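Local coordinates for protein argonaute (Methanocaldococcus jannaschii, PDB 5G5S), which uses short single-stranded DNA guides to bind and slice complementary target DNA, and may defend the cell against invading genetic elements, at residues F157-S162 with Q273-L278; K193-I198 with V258-E263; S578-L583 with G647-L652; Y553-N556 with M562-K565. One frame throughout, in Å; residues are numbered along the deposited sequence.

Contact 1 of 4, residues F157-S162 with Q273-L278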
loop_
_atom_site.group_PDB
_atom_site.type_symbol
_atom_site.label_atom_id
_atom_site.label_comp_id
_atom_site.label_asym_id
_atom_site.label_seq_id
_atom_site.Cartn_x
_atom_site.Cartn_y
_atom_site.Cartn_z
ATOM N N PHE A 157 13.146 11.858 9.423
ATOM C CA PHE A 157 12.973 11.665 10.855
ATOM C C PHE A 157 11.630 10.973 11.067
ATOM O O PHE A 157 10.589 11.490 10.652
ATOM C CB PHE A 157 13.093 13.004 11.602
ATOM C CG PHE A 157 12.989 12.947 13.104
ATOM C CD1 PHE A 157 13.875 12.178 13.852
ATOM C CD2 PHE A 157 12.040 13.706 13.781
ATOM C CE1 PHE A 157 13.777 12.130 15.246
ATOM C CE2 PHE A 157 11.967 13.684 15.177
ATOM C CZ PHE A 157 12.829 12.889 15.899
ATOM N N ARG A 158 11.668 9.764 11.635
ATOM C CA ARG A 158 10.456 8.969 11.825
ATOM C C ARG A 158 10.142 8.623 13.262
ATOM O O ARG A 158 11.042 8.497 14.092
ATOM C CB ARG A 158 10.500 7.705 10.960
ATOM C CG ARG A 158 9.193 7.451 10.248
ATOM C CD ARG A 158 9.384 7.427 8.750
ATOM N NE ARG A 158 9.607 6.070 8.258
ATOM C CZ ARG A 158 8.641 5.244 7.864
ATOM N NH1 ARG A 158 7.369 5.623 7.917
ATOM N NH2 ARG A 158 8.938 4.029 7.420
ATOM N N HIS A 159 8.844 8.470 13.549
ATOM C CA HIS A 159 8.345 8.087 14.861
ATOM C C HIS A 159 7.683 6.734 14.763
ATOM O O HIS A 159 6.775 6.538 13.955
ATOM C CB HIS A 159 7.392 9.142 15.433
ATOM C CG HIS A 159 8.032 10.481 15.611
ATOM N ND1 HIS A 159 8.756 10.791 16.747
ATOM C CD2 HIS A 159 8.062 11.539 14.770
ATOM C CE1 HIS A 159 9.177 12.032 16.576
ATOM N NE2 HIS A 159 8.794 12.521 15.398
ATOM N N THR A 160 8.200 5.780 15.540
ATOM C CA THR A 160 7.700 4.412 15.622
ATOM C C THR A 160 7.045 4.202 16.972
ATOM O O THR A 160 7.679 4.396 18.007
ATOM C CB THR A 160 8.772 3.375 15.210
ATOM O OG1 THR A 160 8.237 2.063 15.365
ATOM C CG2 THR A 160 10.081 3.501 15.995
ATOM N N ALA A 161 5.751 3.892 16.960
ATOM C CA ALA A 161 4.982 3.657 18.174
ATOM C C ALA A 161 4.657 2.180 18.342
ATOM O O ALA A 161 4.405 1.470 17.360
ATOM C CB ALA A 161 3.705 4.479 18.169
ATOM N N SER A 162 4.696 1.716 19.590
ATOM C CA SER A 162 4.386 0.334 19.922
ATOM C C SER A 162 3.322 0.228 21.016
ATOM O O SER A 162 3.381 0.942 22.028
ATOM C CB SER A 162 5.645 -0.455 20.276
ATOM O OG SER A 162 6.470 0.244 21.190
ATOM N N GLN A 273 -2.188 15.174 19.811
ATOM C CA GLN A 273 -1.581 16.504 19.931
ATOM C C GLN A 273 -0.945 16.949 18.592
ATOM O O GLN A 273 -0.694 16.116 17.714
ATOM C CB GLN A 273 -0.549 16.524 21.073
ATOM N N SER A 274 -0.708 18.270 18.449
ATOM C CA SER A 274 -0.153 18.955 17.271
ATOM C C SER A 274 1.108 18.345 16.647
ATOM O O SER A 274 1.259 18.401 15.426
ATOM C CB SER A 274 0.095 20.427 17.587
ATOM O OG SER A 274 1.103 20.570 18.576
ATOM N N TYR A 275 2.018 17.802 17.479
ATOM C CA TYR A 275 3.286 17.196 17.058
ATOM C C TYR A 275 3.111 15.975 16.143
ATOM O O TYR A 275 3.968 15.734 15.293
ATOM C CB TYR A 275 4.145 16.841 18.288
ATOM C CG TYR A 275 5.568 16.430 17.970
ATOM C CD1 TYR A 275 6.514 17.371 17.570
ATOM C CD2 TYR A 275 5.982 15.109 18.118
ATOM C CE1 TYR A 275 7.830 17.000 17.285
ATOM C CE2 TYR A 275 7.299 14.728 17.853
ATOM C CZ TYR A 275 8.219 15.677 17.429
ATOM O OH TYR A 275 9.521 15.314 17.164
ATOM N N TRP A 276 1.990 15.277 16.264
ATOM C CA TRP A 276 1.734 14.108 15.434
ATOM C C TRP A 276 0.988 14.440 14.142
ATOM O O TRP A 276 0.902 13.612 13.242
ATOM C CB TRP A 276 0.981 13.050 16.235
ATOM C CG TRP A 276 1.617 12.775 17.552
ATOM C CD1 TRP A 276 1.045 12.901 18.778
ATOM C CD2 TRP A 276 2.962 12.345 17.779
ATOM N NE1 TRP A 276 1.944 12.566 19.757
ATOM C CE2 TRP A 276 3.131 12.221 19.167
ATOM C CE3 TRP A 276 4.039 12.046 16.939
ATOM C CZ2 TRP A 276 4.331 11.815 19.737
ATOM C CZ3 TRP A 276 5.226 11.642 17.506
ATOM C CH2 TRP A 276 5.364 11.530 18.891
ATOM N N ARG A 277 0.425 15.639 14.067
ATOM C CA ARG A 277 -0.295 16.080 12.874
ATOM C C ARG A 277 0.395 17.242 12.158
ATOM O O ARG A 277 -0.214 17.944 11.362
ATOM C CB ARG A 277 -1.743 16.417 13.203
ATOM C CG ARG A 277 -1.907 17.283 14.431
ATOM C CD ARG A 277 -3.360 17.328 14.858
ATOM N NE ARG A 277 -3.585 18.364 15.853
ATOM C CZ ARG A 277 -4.727 18.525 16.505
ATOM N NH1 ARG A 277 -5.744 17.711 16.266
ATOM N NH2 ARG A 277 -4.849 19.497 17.396
ATOM N N LEU A 278 1.665 17.442 12.473
ATOM C CA LEU A 278 2.491 18.501 11.901
ATOM C C LEU A 278 2.447 18.615 10.374
ATOM O O LEU A 278 2.397 17.616 9.670
ATOM C CB LEU A 278 3.932 18.269 12.336
ATOM C CG LEU A 278 4.771 19.486 12.694
ATOM C CD1 LEU A 278 4.024 20.357 13.689
ATOM C CD2 LEU A 278 6.095 19.027 13.274
#

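Contact 2 of 4, residues K193-I198 with V258-E263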
loop_
_atom_site.group_PDB
_atom_site.type_symbol
_atom_site.label_atom_id
_atom_site.label_comp_id
_atom_site.label_asym_id
_atom_site.label_seq_id
_atom_site.Cartn_x
_atom_site.Cartn_y
_atom_site.Cartn_z
ATOM N N LYS A 193 13.587 -5.427 17.959
ATOM C CA LYS A 193 14.467 -5.060 16.847
ATOM C C LYS A 193 14.068 -5.777 15.554
ATOM O O LYS A 193 14.405 -5.309 14.461
ATOM C CB LYS A 193 15.944 -5.305 17.205
ATOM C CG LYS A 193 16.452 -4.499 18.405
ATOM C CD LYS A 193 16.527 -2.990 18.126
ATOM C CE LYS A 193 16.957 -2.188 19.331
ATOM N NZ LYS A 193 18.395 -2.401 19.663
ATOM N N VAL A 194 13.334 -6.898 15.683
ATOM C CA VAL A 194 12.826 -7.675 14.552
ATOM C C VAL A 194 11.359 -7.310 14.308
ATOM O O VAL A 194 10.519 -7.531 15.184
ATOM C CB VAL A 194 13.075 -9.212 14.659
ATOM C CG1 VAL A 194 14.556 -9.542 14.482
ATOM C CG2 VAL A 194 12.537 -9.798 15.969
ATOM N N ARG A 195 11.071 -6.700 13.142
ATOM C CA ARG A 195 9.723 -6.283 12.746
ATOM C C ARG A 195 9.106 -7.221 11.695
ATOM O O ARG A 195 9.622 -7.333 10.580
ATOM C CB ARG A 195 9.714 -4.821 12.274
ATOM C CG ARG A 195 8.861 -3.922 13.149
ATOM C CD ARG A 195 9.125 -2.459 12.882
ATOM N NE ARG A 195 10.039 -1.883 13.869
ATOM C CZ ARG A 195 10.336 -0.589 13.954
ATOM N NH1 ARG A 195 9.791 0.282 13.112
ATOM N NH2 ARG A 195 11.176 -0.156 14.884
ATOM N N TYR A 196 8.019 -7.917 12.078
ATOM C CA TYR A 196 7.296 -8.871 11.234
ATOM C C TYR A 196 5.975 -8.306 10.728
ATOM O O TYR A 196 5.525 -7.265 11.205
ATOM C CB TYR A 196 7.048 -10.201 11.979
ATOM C CG TYR A 196 8.296 -10.832 12.553
ATOM C CD1 TYR A 196 9.318 -11.285 11.722
ATOM C CD2 TYR A 196 8.455 -10.983 13.926
ATOM C CE1 TYR A 196 10.480 -11.847 12.246
ATOM C CE2 TYR A 196 9.612 -11.547 14.463
ATOM C CZ TYR A 196 10.622 -11.980 13.617
ATOM O OH TYR A 196 11.762 -12.540 14.137
ATOM N N THR A 197 5.365 -8.995 9.746
ATOM C CA THR A 197 4.077 -8.626 9.159
ATOM C C THR A 197 3.143 -9.819 9.233
ATOM O O THR A 197 3.512 -10.914 8.794
ATOM C CB THR A 197 4.231 -8.144 7.713
ATOM O OG1 THR A 197 4.993 -9.105 6.985
ATOM C CG2 THR A 197 4.869 -6.760 7.611
ATOM N N ILE A 198 1.946 -9.615 9.814
ATOM C CA ILE A 198 0.930 -10.661 9.918
ATOM C C ILE A 198 0.391 -10.913 8.506
ATOM O O ILE A 198 0.073 -9.959 7.785
ATOM C CB ILE A 198 -0.207 -10.280 10.910
ATOM C CG1 ILE A 198 0.348 -9.900 12.313
ATOM C CG2 ILE A 198 -1.256 -11.407 11.007
ATOM C CD1 ILE A 198 -0.521 -8.930 13.114
ATOM N N VAL A 258 3.317 -2.705 16.144
ATOM C CA VAL A 258 4.275 -1.625 15.886
ATOM C C VAL A 258 3.842 -0.899 14.614
ATOM O O VAL A 258 3.499 -1.533 13.620
ATOM C CB VAL A 258 5.760 -2.102 15.858
ATOM C CG1 VAL A 258 6.697 -1.000 15.368
ATOM C CG2 VAL A 258 6.209 -2.558 17.234
ATOM N N PHE A 259 3.809 0.423 14.664
ATOM C CA PHE A 259 3.408 1.230 13.517
ATOM C C PHE A 259 4.125 2.571 13.504
ATOM O O PHE A 259 4.688 2.988 14.520
ATOM C CB PHE A 259 1.871 1.439 13.504
ATOM C CG PHE A 259 1.320 2.052 14.772
ATOM C CD1 PHE A 259 1.221 3.432 14.911
ATOM C CD2 PHE A 259 0.909 1.249 15.832
ATOM C CE1 PHE A 259 0.734 3.998 16.089
ATOM C CE2 PHE A 259 0.435 1.819 17.015
ATOM C CZ PHE A 259 0.347 3.189 17.133
ATOM N N TYR A 260 4.046 3.270 12.359
ATOM C CA TYR A 260 4.604 4.606 12.196
ATOM C C TYR A 260 3.488 5.605 12.391
ATOM O O TYR A 260 2.364 5.363 11.939
ATOM C CB TYR A 260 5.277 4.769 10.823
ATOM C CG TYR A 260 6.351 3.735 10.575
ATOM C CD1 TYR A 260 7.595 3.833 11.189
ATOM C CD2 TYR A 260 6.108 2.630 9.767
ATOM C CE1 TYR A 260 8.570 2.854 11.008
ATOM C CE2 TYR A 260 7.081 1.652 9.563
ATOM C CZ TYR A 260 8.312 1.767 10.188
ATOM O OH TYR A 260 9.275 0.804 9.993
ATOM N N MET A 261 3.793 6.717 13.092
ATOM C CA MET A 261 2.860 7.817 13.370
ATOM C C MET A 261 2.385 8.490 12.083
ATOM O O MET A 261 1.261 8.986 12.042
ATOM C CB MET A 261 3.486 8.858 14.322
ATOM C CG MET A 261 3.812 8.319 15.718
ATOM S SD MET A 261 2.429 7.603 16.651
ATOM C CE MET A 261 1.496 9.075 17.052
ATOM N N ASP A 262 3.243 8.491 11.036
ATOM C CA ASP A 262 2.981 9.059 9.706
ATOM C C ASP A 262 2.245 8.078 8.774
ATOM O O ASP A 262 1.829 8.468 7.677
ATOM C CB ASP A 262 4.279 9.589 9.063
ATOM C CG ASP A 262 5.449 8.617 9.056
ATOM O OD1 ASP A 262 5.786 8.076 10.140
ATOM O OD2 ASP A 262 6.087 8.469 7.991
ATOM N N GLU A 263 2.067 6.817 9.222
ATOM C CA GLU A 263 1.340 5.769 8.495
ATOM C C GLU A 263 -0.117 5.696 8.979
ATOM O O GLU A 263 -0.931 4.996 8.374
ATOM C CB GLU A 263 2.034 4.405 8.651
#

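Contact 3 of 4, residues S578-L583 with G647-L652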
loop_
_atom_site.group_PDB
_atom_site.type_symbol
_atom_site.label_atom_id
_atom_site.label_comp_id
_atom_site.label_asym_id
_atom_site.label_seq_id
_atom_site.Cartn_x
_atom_site.Cartn_y
_atom_site.Cartn_z
ATOM N N SER A 578 17.822 -12.207 -12.487
ATOM C CA SER A 578 17.379 -13.445 -13.140
ATOM C C SER A 578 16.120 -13.224 -13.992
ATOM O O SER A 578 15.977 -13.852 -15.045
ATOM C CB SER A 578 17.127 -14.533 -12.101
ATOM O OG SER A 578 16.085 -14.155 -11.215
ATOM N N GLU A 579 15.223 -12.325 -13.537
ATOM C CA GLU A 579 13.971 -11.967 -14.205
ATOM C C GLU A 579 14.203 -11.248 -15.540
ATOM O O GLU A 579 13.417 -11.449 -16.466
ATOM C CB GLU A 579 13.117 -11.054 -13.308
ATOM C CG GLU A 579 12.470 -11.700 -12.098
ATOM C CD GLU A 579 11.731 -10.704 -11.224
ATOM O OE1 GLU A 579 10.572 -10.357 -11.550
ATOM O OE2 GLU A 579 12.323 -10.248 -10.220
ATOM N N ARG A 580 15.245 -10.378 -15.619
ATOM C CA ARG A 580 15.575 -9.545 -16.784
ATOM C C ARG A 580 15.664 -10.303 -18.101
ATOM O O ARG A 580 15.051 -9.888 -19.080
ATOM C CB ARG A 580 16.837 -8.693 -16.543
ATOM C CG ARG A 580 16.662 -7.613 -15.467
ATOM C CD ARG A 580 17.797 -6.597 -15.432
ATOM N NE ARG A 580 19.117 -7.203 -15.230
ATOM C CZ ARG A 580 20.232 -6.810 -15.846
ATOM N NH1 ARG A 580 20.202 -5.807 -16.716
ATOM N NH2 ARG A 580 21.382 -7.421 -15.600
ATOM N N ASN A 581 16.385 -11.424 -18.115
ATOM C CA ASN A 581 16.537 -12.267 -19.298
ATOM C C ASN A 581 15.245 -13.002 -19.636
ATOM O O ASN A 581 14.948 -13.186 -20.817
ATOM C CB ASN A 581 17.677 -13.255 -19.124
ATOM C CG ASN A 581 17.889 -14.115 -20.347
ATOM O OD1 ASN A 581 18.373 -13.646 -21.385
ATOM N ND2 ASN A 581 17.421 -15.359 -20.284
ATOM N N ASP A 582 14.497 -13.445 -18.611
ATOM C CA ASP A 582 13.221 -14.136 -18.799
ATOM C C ASP A 582 12.193 -13.171 -19.397
ATOM O O ASP A 582 11.394 -13.581 -20.244
ATOM C CB ASP A 582 12.708 -14.713 -17.465
ATOM C CG ASP A 582 13.445 -15.929 -16.928
ATOM O OD1 ASP A 582 14.611 -16.145 -17.322
ATOM O OD2 ASP A 582 12.872 -16.637 -16.071
ATOM N N LEU A 583 12.234 -11.886 -18.966
ATOM C CA LEU A 583 11.348 -10.835 -19.471
ATOM C C LEU A 583 11.718 -10.441 -20.892
ATOM O O LEU A 583 10.825 -10.155 -21.683
ATOM C CB LEU A 583 11.287 -9.628 -18.535
ATOM C CG LEU A 583 10.560 -9.830 -17.198
ATOM C CD1 LEU A 583 10.703 -8.608 -16.328
ATOM C CD2 LEU A 583 9.086 -10.178 -17.397
ATOM N N GLY A 647 12.914 -8.746 -27.532
ATOM C CA GLY A 647 14.048 -9.404 -26.894
ATOM C C GLY A 647 15.081 -8.464 -26.299
ATOM O O GLY A 647 16.143 -8.920 -25.864
ATOM N N ASN A 648 14.784 -7.149 -26.264
ATOM C CA ASN A 648 15.712 -6.160 -25.710
ATOM C C ASN A 648 15.215 -5.566 -24.414
ATOM O O ASN A 648 14.009 -5.463 -24.202
ATOM C CB ASN A 648 16.007 -5.021 -26.703
ATOM C CG ASN A 648 16.456 -5.445 -28.075
ATOM O OD1 ASN A 648 15.892 -5.006 -29.084
ATOM N ND2 ASN A 648 17.485 -6.286 -28.150
ATOM N N GLU A 649 16.158 -5.155 -23.560
ATOM C CA GLU A 649 15.896 -4.483 -22.295
ATOM C C GLU A 649 16.334 -3.020 -22.469
ATOM O O GLU A 649 17.424 -2.751 -22.988
ATOM C CB GLU A 649 16.659 -5.146 -21.137
ATOM C CG GLU A 649 16.361 -4.501 -19.784
ATOM C CD GLU A 649 17.248 -4.947 -18.640
ATOM O OE1 GLU A 649 17.853 -6.039 -18.736
ATOM O OE2 GLU A 649 17.334 -4.199 -17.639
ATOM N N GLU A 650 15.483 -2.090 -22.013
ATOM C CA GLU A 650 15.707 -0.650 -22.121
ATOM C C GLU A 650 15.219 0.047 -20.855
ATOM O O GLU A 650 14.077 -0.155 -20.430
ATOM C CB GLU A 650 14.935 -0.142 -23.351
ATOM C CG GLU A 650 15.059 1.318 -23.718
ATOM C CD GLU A 650 14.286 1.675 -24.977
ATOM O OE1 GLU A 650 13.732 0.749 -25.618
ATOM O OE2 GLU A 650 14.249 2.877 -25.332
ATOM N N GLY A 651 16.108 0.838 -20.263
ATOM C CA GLY A 651 15.833 1.669 -19.101
ATOM C C GLY A 651 15.296 3.004 -19.567
ATOM O O GLY A 651 15.952 3.690 -20.351
ATOM N N LEU A 652 14.080 3.370 -19.117
ATOM C CA LEU A 652 13.426 4.615 -19.524
ATOM C C LEU A 652 13.545 5.689 -18.447
ATOM O O LEU A 652 13.555 5.377 -17.258
ATOM C CB LEU A 652 11.942 4.360 -19.864
ATOM C CG LEU A 652 11.625 3.271 -20.919
ATOM C CD1 LEU A 652 10.163 2.907 -20.891
ATOM C CD2 LEU A 652 12.021 3.716 -22.325
#

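Contact 4 of 4, residues Y553-N556 with M562-K565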
loop_
_atom_site.group_PDB
_atom_site.type_symbol
_atom_site.label_atom_id
_atom_site.label_comp_id
_atom_site.label_asym_id
_atom_site.label_seq_id
_atom_site.Cartn_x
_atom_site.Cartn_y
_atom_site.Cartn_z
ATOM N N TYR A 553 1.168 -17.173 -16.026
ATOM C CA TYR A 553 -0.061 -17.485 -15.302
ATOM C C TYR A 553 -1.276 -16.768 -15.912
ATOM O O TYR A 553 -2.335 -17.392 -16.062
ATOM C CB TYR A 553 0.080 -17.131 -13.800
ATOM C CG TYR A 553 -1.075 -17.641 -12.962
ATOM C CD1 TYR A 553 -1.082 -18.942 -12.467
ATOM C CD2 TYR A 553 -2.187 -16.838 -12.707
ATOM C CE1 TYR A 553 -2.168 -19.437 -11.746
ATOM C CE2 TYR A 553 -3.278 -17.322 -11.991
ATOM C CZ TYR A 553 -3.262 -18.621 -11.510
ATOM O OH TYR A 553 -4.329 -19.098 -10.801
ATOM N N LEU A 554 -1.124 -15.466 -16.256
ATOM C CA LEU A 554 -2.212 -14.671 -16.834
ATOM C C LEU A 554 -2.638 -15.167 -18.207
ATOM O O LEU A 554 -3.822 -15.137 -18.525
ATOM C CB LEU A 554 -1.863 -13.167 -16.880
ATOM C CG LEU A 554 -1.648 -12.434 -15.546
ATOM C CD1 LEU A 554 -1.091 -11.078 -15.799
ATOM C CD2 LEU A 554 -2.929 -12.324 -14.736
ATOM N N GLU A 555 -1.674 -15.632 -19.007
ATOM C CA GLU A 555 -1.890 -16.141 -20.357
ATOM C C GLU A 555 -2.443 -17.579 -20.359
ATOM O O GLU A 555 -3.427 -17.850 -21.044
ATOM C CB GLU A 555 -0.576 -16.013 -21.183
ATOM C CG GLU A 555 -0.639 -16.495 -22.632
ATOM C CD GLU A 555 -1.520 -15.695 -23.577
ATOM O OE1 GLU A 555 -1.273 -14.479 -23.730
ATOM O OE2 GLU A 555 -2.443 -16.286 -24.184
ATOM N N ASN A 556 -1.828 -18.481 -19.571
ATOM C CA ASN A 556 -2.152 -19.915 -19.521
ATOM C C ASN A 556 -3.216 -20.380 -18.519
ATOM O O ASN A 556 -3.926 -21.339 -18.817
ATOM C CB ASN A 556 -0.879 -20.752 -19.375
ATOM C CG ASN A 556 0.146 -20.544 -20.468
ATOM O OD1 ASN A 556 -0.141 -20.658 -21.664
ATOM N ND2 ASN A 556 1.381 -20.276 -20.073
ATOM N N MET A 562 -2.406 -11.989 -23.920
ATOM C CA MET A 562 -1.301 -11.084 -23.660
ATOM C C MET A 562 -0.267 -10.956 -24.752
ATOM O O MET A 562 0.813 -10.415 -24.525
ATOM C CB MET A 562 -0.732 -11.307 -22.266
ATOM C CG MET A 562 -1.496 -10.477 -21.269
ATOM S SD MET A 562 -1.167 -10.929 -19.611
ATOM C CE MET A 562 0.456 -10.176 -19.367
ATOM N N GLU A 563 -0.657 -11.386 -25.964
ATOM C CA GLU A 563 0.136 -11.336 -27.182
ATOM C C GLU A 563 -0.245 -10.099 -27.974
ATOM O O GLU A 563 -1.425 -9.715 -27.977
ATOM C CB GLU A 563 -0.138 -12.576 -28.035
ATOM C CG GLU A 563 0.103 -13.889 -27.306
ATOM C CD GLU A 563 -0.060 -15.164 -28.115
ATOM O OE1 GLU A 563 -0.554 -15.099 -29.267
ATOM O OE2 GLU A 563 0.308 -16.236 -27.582
ATOM N N ASN A 564 0.746 -9.503 -28.693
ATOM C CA ASN A 564 0.573 -8.324 -29.567
ATOM C C ASN A 564 -0.055 -7.137 -28.807
ATOM O O ASN A 564 -0.836 -6.348 -29.357
ATOM C CB ASN A 564 -0.217 -8.715 -30.812
ATOM C CG ASN A 564 0.177 -10.072 -31.357
ATOM O OD1 ASN A 564 1.353 -10.356 -31.609
ATOM N ND2 ASN A 564 -0.797 -10.952 -31.528
ATOM N N LYS A 565 0.317 -7.032 -27.522
ATOM C CA LYS A 565 -0.185 -6.050 -26.586
ATOM C C LYS A 565 0.912 -5.134 -26.079
ATOM O O LYS A 565 2.095 -5.456 -26.170
ATOM C CB LYS A 565 -0.833 -6.772 -25.382
ATOM C CG LYS A 565 -2.057 -7.651 -25.694
ATOM C CD LYS A 565 -3.305 -6.864 -26.117
ATOM C CE LYS A 565 -4.436 -7.756 -26.569
ATOM N NZ LYS A 565 -5.089 -8.444 -25.425
#

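Contact 1 of 4, residues F157-S162 with Q273-L278
H159 reaches from its strand into two aromatic rings, W276 and Y275, which extend from the loop 273-278. Its CB lies 3.9 Å from W276 CZ3, already at the rim of the indole. One atom further on, CG comes to 3.6 Å from the same CZ3, and ND1 and CD2 flank that approach, so a single corner of the six-membered ring is pressed on the CG side of one imidazole face. The planes stand 84° apart with centroids 5.1 Å from each other: an edge-to-face pair in which tryptophan supplies the edge and histidine the face. CB already points toward the loop, and with CG anti to the carbonyl carbon (chi1 -60°) the imidazole is swung to present this face. H159, Y275 and W276 thus form an aromatic cluster that ties the strand 150-163 to the connection between helices 266-271 and 280-293. H159 is itself a site of interaction with the guide DNA, and the indole probably limits how its ring can tilt. At the far end, CE1 meets the phenol, 3.4 Å from Y275 OH and 3.5 Å from Y275 CE2, and NE2 lies 3.6 Å from Y275 CE2. Those two rings are inclined at 75° and meet obliquely, with centroids 5.2 Å apart. The phenol oxygen also approaches the neighbouring residue on the same side of the strand: Y275 OH sits in the plane of the F157 ring, at its edge, 3.5 Å from F157 CE2. F157 packs on I286, I287 and I290 of helix 280-293, while W276 touches V136 of strand 134-147 and M261.

Contact 2 of 4, residues K193-I198 with V258-E263
R195 and Y260 provide the polar part of this contact, a weak hydrogen bond. R195 NH1 is 3.2 Å from Y260 OH, but the angle at the hydrogen is only 122°, so the N-H points well off the oxygen. The guanidinium and phenol planes are inclined at 46°, and Y260 CE1 lies at the guanidinium edge, in plane, 3.5 Å from NH1. The arginine therefore meets the hydroxyl end of the tyrosine obliquely and does not lie flat over the ring.

The apolar part is made by V258. Its CG1 methyl sits over one face of the guanidinium, displaced toward the rim, and is 3.8 Å from R195 NE. It is equally close to the last methylene, at 3.8 Å from R195 CD. The bend at chi3 (-99°) turns the planar group at CD, so that one face meets the methyl while NH1 extends toward the tyrosine.

Y260 has a second cationic neighbour, R158, in a cation-pi interaction. R195 also packs on T160 and I187, and V258 on T160, S162 and I187. Both segments belong to the PAZ domain, which holds the 3'-end of the guide, and Y196, beside R195, interacts with that end. In the antiparallel sheet, strand 255-260 lies between 150-163 and 185-188, and 185-188 in turn pairs with 194-200; the R195 side chain thus reaches past strand 185-188 to residues of 255-260.

Contact 3 of 4, residues S578-L583 with G647-L652
R580 and E649 form a salt bridge at the surface of the PIWI domain, whose RNase H-like fold sets helix 577-590 against a mixed sheet; here the helix is joined to the sheet's strand 648-652. A single nitrogen serves both carboxylate oxygens. R580 NH1 is 3.1 Å from E649 OE1, where the N-H is bent to 122°, and 3.4 Å from E649 OE2, where it is almost straight at 174°. Each bond is weak, one through its angle and the other through its length. With the guanidinium and carboxylate planes 82° apart, the two groups do not meet as a coplanar, two-nitrogen pair. The other terminal nitrogen, NH2, donates to N577 OD1, just before the segment.

Outward from the charges, the glutamate chain is extended, CG anti to the backbone N, and projects its carboxylate across the arginine's aliphatic part. E649 also rests on F644 of the adjoining strand 636-645, and R580 on I575. L583, one turn further along the helix, touches F644 as well. Against the arginine stem, E649 OE2 comes to 3.3 Å from R580 CD, with E649 OE1 3.6 Å from R580 CB.

Contact 4 of 4, residues Y553-N556 with M562-K565
E555 turns its carboxylate back toward the chain that follows its own helix and accepts the backbone N-H of M562. The bond is short, 2.7 Å from M562 N to E555 OE1, with an angle of 150° at the hydrogen. It comes from the syn side of the carboxylate and is 24° out of its plane. The glutamate can do this because its chain is bent at chi2 (67°), which folds the acid toward the loop. The same OE1 lies 3.5 Å from M562 CB, so the methionine's first methylene sits beside the acceptor.

Beyond that methylene the M562 side chain runs obliquely to L554. Its sulfur is the main point of touch, 3.6 Å from L554 CB, while L554 CD1 lies 3.8 Å from M562 SD. The bend of the methionine at chi3 brings its methyl alongside L554 CD1 as well. Both residues are buried: L554 also touches M503 and I536, and M562 touches M503, I567 and F569. The contact therefore closes the short link from helix 547-556 to strand 566-571 in the PIWI domain, laying the helix end and the loop against the central sheet.

E563 faces E555 with like charge. E555 OE2 and E563 OE2 are 4.4 Å apart, which may raise the proton affinity of either acid, whereas the aliphatic CG of E563 is 3.9 Å from E555 OE1. The loop is also held by S592, whose OG hydrogen-bonds with M562 O and K565 N.

How the contacts relate
Contacts 1 and 2 touch, their centres about 14 Å apart; strands 150-163 and 255-260 are neighbours in one antiparallel sheet, and 193-198 with 258-263 is nested inside the chain loop closed by 157-162 with 273-278. Contacts 4 and 3 follow, in that order, within the PIWI domain, their centres about 17 Å apart and nearest atoms about 9 Å. Strands 566-571 and 648-652 belong to one mixed sheet, with helices 547-556 and 577-590 packed beside it; contact 3 joins helix to strand, contact 4 helix to loop. Between contacts 1 and 3 the centres are about 41 Å apart. The set thus samples both the guide-holding PAZ side and the slicing PIWI domain of this bilobal protein.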